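Local coordinates for HTH cro/C1-type domain-containing protein (Pseudomonas aeruginosa, PDB 4O8B) that probably binds promoter DNA through a Cro/C1-type helix-turn-helix domain as a transcriptional activator in the control of motility and biofilm formation, at residues 1-10 against 38-46; 17-26 against 31-39. All blocks are in the same frame, centred on the assembly; numbering follows the deposited sequence.

Contact 1 of 2, residues 1-10 against 38-46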
# COMPACT_ATOMS: atom_id res chain seq x y z
N MET A 1 -8.66 -1.14 -5.53
CA MET A 1 -8.47 -0.25 -4.35
C MET A 1 -9.54 -0.52 -3.30
O MET A 1 -10.71 -0.69 -3.62
CB MET A 1 -8.55 1.22 -4.79
CG MET A 1 -8.22 2.22 -3.69
SD MET A 1 -8.50 3.92 -4.22
CE MET A 1 -7.16 4.13 -5.40
N LEU A 2 -9.12 -0.58 -2.04
CA LEU A 2 -10.04 -0.83 -0.94
C LEU A 2 -10.99 0.35 -0.74
O LEU A 2 -10.54 1.47 -0.49
CB LEU A 2 -9.27 -1.09 0.36
CG LEU A 2 -8.83 -2.53 0.66
CD1 LEU A 2 -7.65 -2.93 -0.20
CD2 LEU A 2 -8.47 -2.62 2.13
N GLY A 3 -12.29 0.09 -0.86
CA GLY A 3 -13.27 1.14 -0.70
C GLY A 3 -13.18 1.85 0.64
O GLY A 3 -13.11 3.08 0.69
N THR A 4 -13.18 1.08 1.72
CA THR A 4 -13.10 1.64 3.06
C THR A 4 -11.98 2.68 3.17
O THR A 4 -12.19 3.78 3.66
CB THR A 4 -12.85 0.54 4.12
OG1 THR A 4 -11.73 -0.26 3.72
CG2 THR A 4 -14.08 -0.34 4.27
N ARG A 5 -10.80 2.31 2.69
CA ARG A 5 -9.64 3.20 2.74
C ARG A 5 -9.89 4.45 1.91
O ARG A 5 -9.52 5.56 2.31
CB ARG A 5 -8.40 2.48 2.20
CG ARG A 5 -8.09 1.17 2.91
CD ARG A 5 -7.56 1.40 4.31
NE ARG A 5 -7.44 0.15 5.06
CZ ARG A 5 -8.21 -0.17 6.10
NH1 ARG A 5 -9.16 0.66 6.51
NH2 ARG A 5 -8.04 -1.34 6.71
N LEU A 6 -10.54 4.28 0.76
CA LEU A 6 -10.85 5.41 -0.11
C LEU A 6 -11.87 6.32 0.56
O LEU A 6 -11.76 7.54 0.51
CB LEU A 6 -11.39 4.91 -1.45
CG LEU A 6 -11.80 5.97 -2.48
CD1 LEU A 6 -10.56 6.71 -2.99
CD2 LEU A 6 -12.53 5.30 -3.63
N LYS A 7 -12.87 5.72 1.19
CA LYS A 7 -13.91 6.47 1.87
C LYS A 7 -13.33 7.14 3.11
O LYS A 7 -13.59 8.33 3.37
CB LYS A 7 -15.06 5.55 2.29
CG LYS A 7 -16.33 6.29 2.72
CD LYS A 7 -17.41 5.32 3.20
CE LYS A 7 -17.90 4.41 2.08
NZ LYS A 7 -18.62 5.17 1.01
N ALA A 8 -12.54 6.39 3.87
CA ALA A 8 -11.91 6.90 5.08
C ALA A 8 -10.97 8.06 4.76
O ALA A 8 -10.83 8.99 5.54
CB ALA A 8 -11.14 5.78 5.78
N ALA A 9 -10.32 7.98 3.60
CA ALA A 9 -9.39 9.01 3.17
C ALA A 9 -10.12 10.25 2.66
O ALA A 9 -9.58 11.36 2.71
CB ALA A 9 -8.47 8.46 2.09
N ARG A 10 -11.35 10.06 2.17
CA ARG A 10 -12.14 11.16 1.67
C ARG A 10 -12.80 11.92 2.81
O ARG A 10 -13.02 13.13 2.72
CB ARG A 10 -13.20 10.65 0.69
CG ARG A 10 -14.26 11.69 0.32
CD ARG A 10 -15.13 11.22 -0.83
NE ARG A 10 -16.06 10.15 -0.46
CZ ARG A 10 -17.05 10.30 0.41
NH1 ARG A 10 -17.26 11.47 1.01
NH2 ARG A 10 -17.85 9.27 0.68
N TYR A 38 -16.36 3.28 -6.99
CA TYR A 38 -15.02 2.99 -6.51
C TYR A 38 -15.05 2.58 -5.03
O TYR A 38 -14.49 1.55 -4.64
CB TYR A 38 -14.09 4.20 -6.66
CG TYR A 38 -13.59 4.47 -8.06
CD1 TYR A 38 -13.44 3.43 -8.98
CD2 TYR A 38 -13.22 5.75 -8.45
CE1 TYR A 38 -12.90 3.66 -10.25
CE2 TYR A 38 -12.68 6.00 -9.71
CZ TYR A 38 -12.54 4.95 -10.61
OH TYR A 38 -12.00 5.19 -11.86
N GLU A 39 -15.71 3.41 -4.22
CA GLU A 39 -15.80 3.15 -2.78
C GLU A 39 -16.60 1.89 -2.48
O GLU A 39 -16.49 1.32 -1.39
CB GLU A 39 -16.44 4.35 -2.08
CG GLU A 39 -15.69 5.65 -2.32
CD GLU A 39 -16.22 6.78 -1.46
OE1 GLU A 39 -15.52 7.81 -1.34
OE2 GLU A 39 -17.34 6.66 -0.91
N ARG A 40 -17.41 1.45 -3.43
CA ARG A 40 -18.21 0.25 -3.26
C ARG A 40 -17.40 -0.92 -3.82
O ARG A 40 -17.74 -2.08 -3.63
CB ARG A 40 -19.53 0.37 -4.03
CG ARG A 40 -20.57 -0.67 -3.63
CD ARG A 40 -21.26 -0.28 -2.33
NE ARG A 40 -22.09 0.91 -2.50
CZ ARG A 40 -23.17 0.96 -3.27
NH1 ARG A 40 -23.56 -0.11 -3.95
NH2 ARG A 40 -23.87 2.09 -3.36
N GLU A 41 -16.32 -0.57 -4.51
CA GLU A 41 -15.42 -1.54 -5.12
C GLU A 41 -16.08 -2.22 -6.31
O GLU A 41 -15.61 -3.26 -6.79
CB GLU A 41 -14.97 -2.58 -4.10
CG GLU A 41 -14.30 -1.97 -2.87
CD GLU A 41 -13.47 -2.98 -2.11
OE1 GLU A 41 -13.70 -4.19 -2.27
OE2 GLU A 41 -12.58 -2.55 -1.34
N ARG A 42 -17.18 -1.64 -6.79
CA ARG A 42 -17.90 -2.14 -7.94
C ARG A 42 -17.08 -1.77 -9.17
O ARG A 42 -17.27 -2.32 -10.26
CB ARG A 42 -19.29 -1.51 -8.05
CG ARG A 42 -20.34 -2.09 -7.12
CD ARG A 42 -21.51 -2.67 -7.92
NE ARG A 42 -22.77 -2.64 -7.18
CZ ARG A 42 -23.56 -1.57 -7.09
NH1 ARG A 42 -23.23 -0.44 -7.72
NH2 ARG A 42 -24.69 -1.63 -6.40
N HIS A 43 -16.19 -0.80 -8.98
CA HIS A 43 -15.31 -0.31 -10.03
C HIS A 43 -13.90 -0.20 -9.46
O HIS A 43 -13.72 0.21 -8.30
CB HIS A 43 -15.77 1.06 -10.54
CG HIS A 43 -16.87 0.99 -11.57
ND1 HIS A 43 -17.45 2.10 -12.11
CD2 HIS A 43 -17.47 -0.08 -12.14
CE1 HIS A 43 -18.37 1.74 -12.99
NE2 HIS A 43 -18.40 0.41 -13.02
N SER A 44 -12.90 -0.56 -10.26
CA SER A 44 -11.52 -0.51 -9.80
C SER A 44 -10.70 0.55 -10.51
O SER A 44 -10.52 0.52 -11.73
CB SER A 44 -10.85 -1.88 -10.00
OG SER A 44 -11.50 -2.87 -9.23
N PRO A 45 -10.18 1.53 -9.75
CA PRO A 45 -9.37 2.62 -10.32
C PRO A 45 -7.99 2.12 -10.73
O PRO A 45 -7.26 1.55 -9.93
CB PRO A 45 -9.30 3.63 -9.18
CG PRO A 45 -9.32 2.75 -7.96
CD PRO A 45 -10.39 1.74 -8.30
N ASN A 46 -7.64 2.33 -12.00
CA ASN A 46 -6.35 1.89 -12.51
C ASN A 46 -5.22 2.67 -11.83
O ASN A 46 -5.45 3.70 -11.20
CB ASN A 46 -6.26 2.08 -14.03
CG ASN A 46 -6.40 3.53 -14.45
OD1 ASN A 46 -5.93 4.43 -13.76
ND2 ASN A 46 -7.04 3.76 -15.59
O HOH W 1 -12.14 0.46 -5.63
O HOH W 2 -8.16 -0.70 -8.00
O HOH W 3 -13.99 -2.21 1.25

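Contact 2 of 2, residues 17-26 against 31-39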
# COMPACT_ATOMS: atom_id res chain seq x y z
N GLN A 17 -18.32 13.10 -2.06
CA GLN A 17 -18.09 12.19 -3.18
C GLN A 17 -17.97 12.92 -4.51
O GLN A 17 -17.24 12.48 -5.40
CB GLN A 17 -19.21 11.14 -3.27
CG GLN A 17 -18.96 9.89 -2.44
CD GLN A 17 -20.00 8.82 -2.70
OE1 GLN A 17 -21.17 9.12 -2.92
NE2 GLN A 17 -19.58 7.56 -2.66
N LYS A 18 -18.69 14.04 -4.64
CA LYS A 18 -18.64 14.82 -5.86
C LYS A 18 -17.36 15.65 -5.94
O LYS A 18 -16.74 15.73 -6.99
CB LYS A 18 -19.87 15.74 -5.94
CG LYS A 18 -19.90 16.61 -7.19
CD LYS A 18 -21.15 17.49 -7.22
CE LYS A 18 -21.09 18.49 -8.36
NZ LYS A 18 -22.17 19.51 -8.26
N GLN A 19 -16.99 16.26 -4.82
CA GLN A 19 -15.78 17.07 -4.77
C GLN A 19 -14.56 16.24 -5.15
O GLN A 19 -13.78 16.63 -6.03
CB GLN A 19 -15.58 17.67 -3.37
CG GLN A 19 -16.34 18.97 -3.15
CD GLN A 19 -16.34 19.39 -1.69
OE1 GLN A 19 -16.54 18.56 -0.80
NE2 GLN A 19 -16.14 20.68 -1.44
N LEU A 20 -14.38 15.10 -4.48
CA LEU A 20 -13.25 14.23 -4.78
C LEU A 20 -13.31 13.80 -6.24
O LEU A 20 -12.32 13.80 -6.94
CB LEU A 20 -13.27 13.00 -3.86
CG LEU A 20 -12.19 11.93 -4.09
CD1 LEU A 20 -10.84 12.58 -4.36
CD2 LEU A 20 -12.11 11.02 -2.87
N GLY A 21 -14.53 13.45 -6.68
CA GLY A 21 -14.72 13.02 -8.04
C GLY A 21 -14.28 14.06 -9.06
O GLY A 21 -13.61 13.73 -10.04
N MET A 22 -14.64 15.32 -8.84
CA MET A 22 -14.26 16.37 -9.76
C MET A 22 -12.80 16.77 -9.61
O MET A 22 -12.15 17.15 -10.59
CB MET A 22 -15.14 17.61 -9.56
CG MET A 22 -16.60 17.40 -9.92
SD MET A 22 -17.46 18.97 -10.19
CE MET A 22 -17.62 19.56 -8.51
N LEU A 23 -12.27 16.68 -8.39
CA LEU A 23 -10.88 17.03 -8.15
C LEU A 23 -9.93 16.15 -8.96
O LEU A 23 -8.73 16.42 -9.02
CB LEU A 23 -10.56 16.93 -6.66
CG LEU A 23 -10.83 18.21 -5.86
CD1 LEU A 23 -10.76 17.92 -4.37
CD2 LEU A 23 -9.82 19.28 -6.25
N VAL A 24 -10.46 15.10 -9.57
CA VAL A 24 -9.64 14.21 -10.38
C VAL A 24 -10.07 14.22 -11.85
O VAL A 24 -9.78 13.29 -12.59
CB VAL A 24 -9.66 12.76 -9.85
CG1 VAL A 24 -8.67 12.62 -8.70
CG2 VAL A 24 -11.05 12.38 -9.39
N GLY A 25 -10.76 15.29 -12.25
CA GLY A 25 -11.18 15.43 -13.63
C GLY A 25 -12.46 14.75 -14.10
O GLY A 25 -12.64 14.57 -15.31
N MET A 26 -13.34 14.39 -13.18
CA MET A 26 -14.59 13.73 -13.56
C MET A 26 -15.67 14.72 -13.96
O MET A 26 -15.63 15.89 -13.58
CB MET A 26 -15.11 12.87 -12.40
CG MET A 26 -14.28 11.63 -12.13
SD MET A 26 -15.01 10.57 -10.87
CE MET A 26 -14.20 9.02 -11.25
N ALA A 31 -19.84 12.62 -11.34
CA ALA A 31 -18.74 12.57 -10.38
C ALA A 31 -19.06 11.70 -9.16
O ALA A 31 -18.42 10.67 -8.93
CB ALA A 31 -18.36 13.97 -9.93
N SER A 32 -20.06 12.12 -8.39
CA SER A 32 -20.46 11.40 -7.19
C SER A 32 -20.85 9.95 -7.47
O SER A 32 -20.73 9.09 -6.60
CB SER A 32 -21.62 12.12 -6.50
OG SER A 32 -22.80 12.06 -7.28
N ALA A 33 -21.31 9.69 -8.69
CA ALA A 33 -21.70 8.33 -9.08
C ALA A 33 -20.45 7.49 -9.28
O ALA A 33 -20.31 6.40 -8.71
CB ALA A 33 -22.53 8.37 -10.36
N ARG A 34 -19.54 8.00 -10.11
CA ARG A 34 -18.28 7.31 -10.40
C ARG A 34 -17.55 6.95 -9.11
O ARG A 34 -17.05 5.83 -8.96
CB ARG A 34 -17.39 8.21 -11.26
CG ARG A 34 -18.01 8.68 -12.58
CD ARG A 34 -17.78 7.67 -13.69
NE ARG A 34 -16.36 7.37 -13.85
CZ ARG A 34 -15.45 8.22 -14.33
NH1 ARG A 34 -15.82 9.44 -14.71
NH2 ARG A 34 -14.18 7.85 -14.42
N MET A 35 -17.48 7.91 -8.19
CA MET A 35 -16.81 7.70 -6.91
C MET A 35 -17.45 6.60 -6.08
O MET A 35 -16.75 5.74 -5.53
CB MET A 35 -16.80 8.99 -6.09
CG MET A 35 -15.59 9.88 -6.33
SD MET A 35 -14.04 8.94 -6.50
CE MET A 35 -13.32 9.72 -7.93
N ASN A 36 -18.78 6.61 -5.99
CA ASN A 36 -19.48 5.60 -5.21
C ASN A 36 -19.12 4.20 -5.71
O ASN A 36 -18.96 3.28 -4.91
CB ASN A 36 -20.99 5.82 -5.29
CG ASN A 36 -21.72 5.25 -4.09
OD1 ASN A 36 -21.38 5.56 -2.94
ND2 ASN A 36 -22.73 4.41 -4.34
N GLN A 37 -19.01 4.05 -7.03
CA GLN A 37 -18.65 2.75 -7.60
C GLN A 37 -17.28 2.32 -7.09
O GLN A 37 -17.06 1.15 -6.79
CB GLN A 37 -18.64 2.83 -9.13
CG GLN A 37 -20.01 2.94 -9.77
CD GLN A 37 -20.87 1.71 -9.51
OE1 GLN A 37 -21.17 1.38 -8.36
NE2 GLN A 37 -21.28 1.04 -10.58
N TYR A 38 -16.36 3.28 -6.99
CA TYR A 38 -15.02 2.99 -6.51
C TYR A 38 -15.05 2.58 -5.03
O TYR A 38 -14.49 1.55 -4.64
CB TYR A 38 -14.09 4.20 -6.66
CG TYR A 38 -13.59 4.47 -8.06
CD1 TYR A 38 -13.44 3.43 -8.98
CD2 TYR A 38 -13.22 5.75 -8.45
CE1 TYR A 38 -12.90 3.66 -10.25
CE2 TYR A 38 -12.68 6.00 -9.71
CZ TYR A 38 -12.54 4.95 -10.61
OH TYR A 38 -12.00 5.19 -11.86
N GLU A 39 -15.71 3.41 -4.22
CA GLU A 39 -15.80 3.15 -2.78
C GLU A 39 -16.60 1.89 -2.48
O GLU A 39 -16.49 1.32 -1.39
CB GLU A 39 -16.44 4.35 -2.08
CG GLU A 39 -15.69 5.65 -2.32
CD GLU A 39 -16.22 6.78 -1.46
OE1 GLU A 39 -15.52 7.81 -1.34
OE2 GLU A 39 -17.34 6.66 -0.91

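Contact 1 of 2, residues 1-10 against 38-46
Glu-39, at the end of helix 28-39, reaches across to Lys-7 and Arg-10 of helix 3-13. Its chain runs extended beyond CG (chi2 -172°) and carries the carboxylate to both basic groups. Arg-10 grips it side-on: NE donates to Glu-39 OE1 at 2.6 Å, and NH2 to Glu-39 OE2 at 3.1 Å. Both bonds are nearly straight and use syn lone pairs. The two flat groups lie 12° apart, nearly coplanar. Lys-7 NZ bonds to Glu-39 OE2 at 2.7 Å, from the anti side and out of the carboxylate plane. Next to the charged group, Leu-6 CD2 packs at 3.4 Å on Glu-39 CG and also touches Tyr-38 CB.

Met-1 covers the other end. Its CB and its CE both sit on Pro-45 CG, each 3.6 Å away. The thioether is bent at chi3 (-71°), which turns CE back to the proline ring. A water near Met-1 O and Tyr-38 O may bridge them. Gly-3 lies between these two patches, its CA 3.3 Å from Glu-39 O in a CA-H...O contact. Gly-3 N donates to the anti lone pair of Glu-41 OE2 at 2.7 Å, at the first turn of helix 3-13. Glu-41, with positive phi, is itself part of the Schellman motif that closes helix 28-39. The buried Glu-39 carboxylate, held by two cationic side chains, is probably kept ionised and fixed in rotation.

Contact 2 of 2, residues 17-26 against 31-39
Met-26 and Met-35 meet in the tightly packed part of this contact. The bends of Met-35 at chi2 and chi3 place its CE 3.5 Å from Met-26 SD. The same methyl meets Val-24 CG2 tip to tip. Met-35 CG rests 3.2 Å from Gln-17 O. At Gly-21 the helices meet closely, with its CA against Met-35 CE and its C near Ala-31 CB. Ala-31 CB also fits near Lys-18 O and Met-22 CG. Met-26 CE lies centrally over one face of the Arg-34 guanidinium, 3.3 Å above its plane, and meets Tyr-38 CE2 at 3.7 Å.

Helix 17-22 and helix 28-39 are the two helices of the helix-turn-helix motif. Over these segments their axes approach to 7.4 Å and run at 94° to each other. Helix 17-22 ends in a Schellman motif with Gly-25 at the C-prime position, and the chain then turns toward helix 28-39. By family analogy, helix 28-39 is the recognition helix.

Gln-17 is a knob in a hole formed by Ser-32, Met-35, Asn-36 and Glu-39. Its NE2 donates to Asn-36 OD1 at 2.7 Å. That bond is almost straight (176°) and lies in the carbonyl plane, although the two amides stand 86° apart. The same NE2 makes a more bent bond to Glu-39 OE2 at 3.0 Å, from above the carboxylate plane. Glu-39 has its stronger partner in Arg-10.

The margins are looser and more exposed. The Lys-18 side chain meets Ser-32 and Ala-31 just by its CB and CG, with CB 4.1 Å from Ser-32 CB. Its extended chain then carries the amine away from helix 28-39. On another border, it is Arg-34 that faces solvent, beyond the buried Met-26.

Contacts 1 and 2 lie on the same side of the chain's centre, with their own centres about 10 Å apart. Both use helix 28-39. Contact 1 ties its C-terminal end to helix 3-13, and contact 2 packs most of the helix's length (31-39) on helix 17-22, the next helix along the chain. Tyr-38 and Glu-39 belong to both. Lys-7 and Arg-10 of contact 1 and Gln-17 of contact 2 thus share one carboxylate. The two contacts also touch directly: Arg-10 NH2 is 3.4 Å from Gln-17 CG, and Arg-10 CD is 3.6 Å from Leu-20 CD2. Together they set helix 28-39, the probable DNA-reading helix, against the two helices before it.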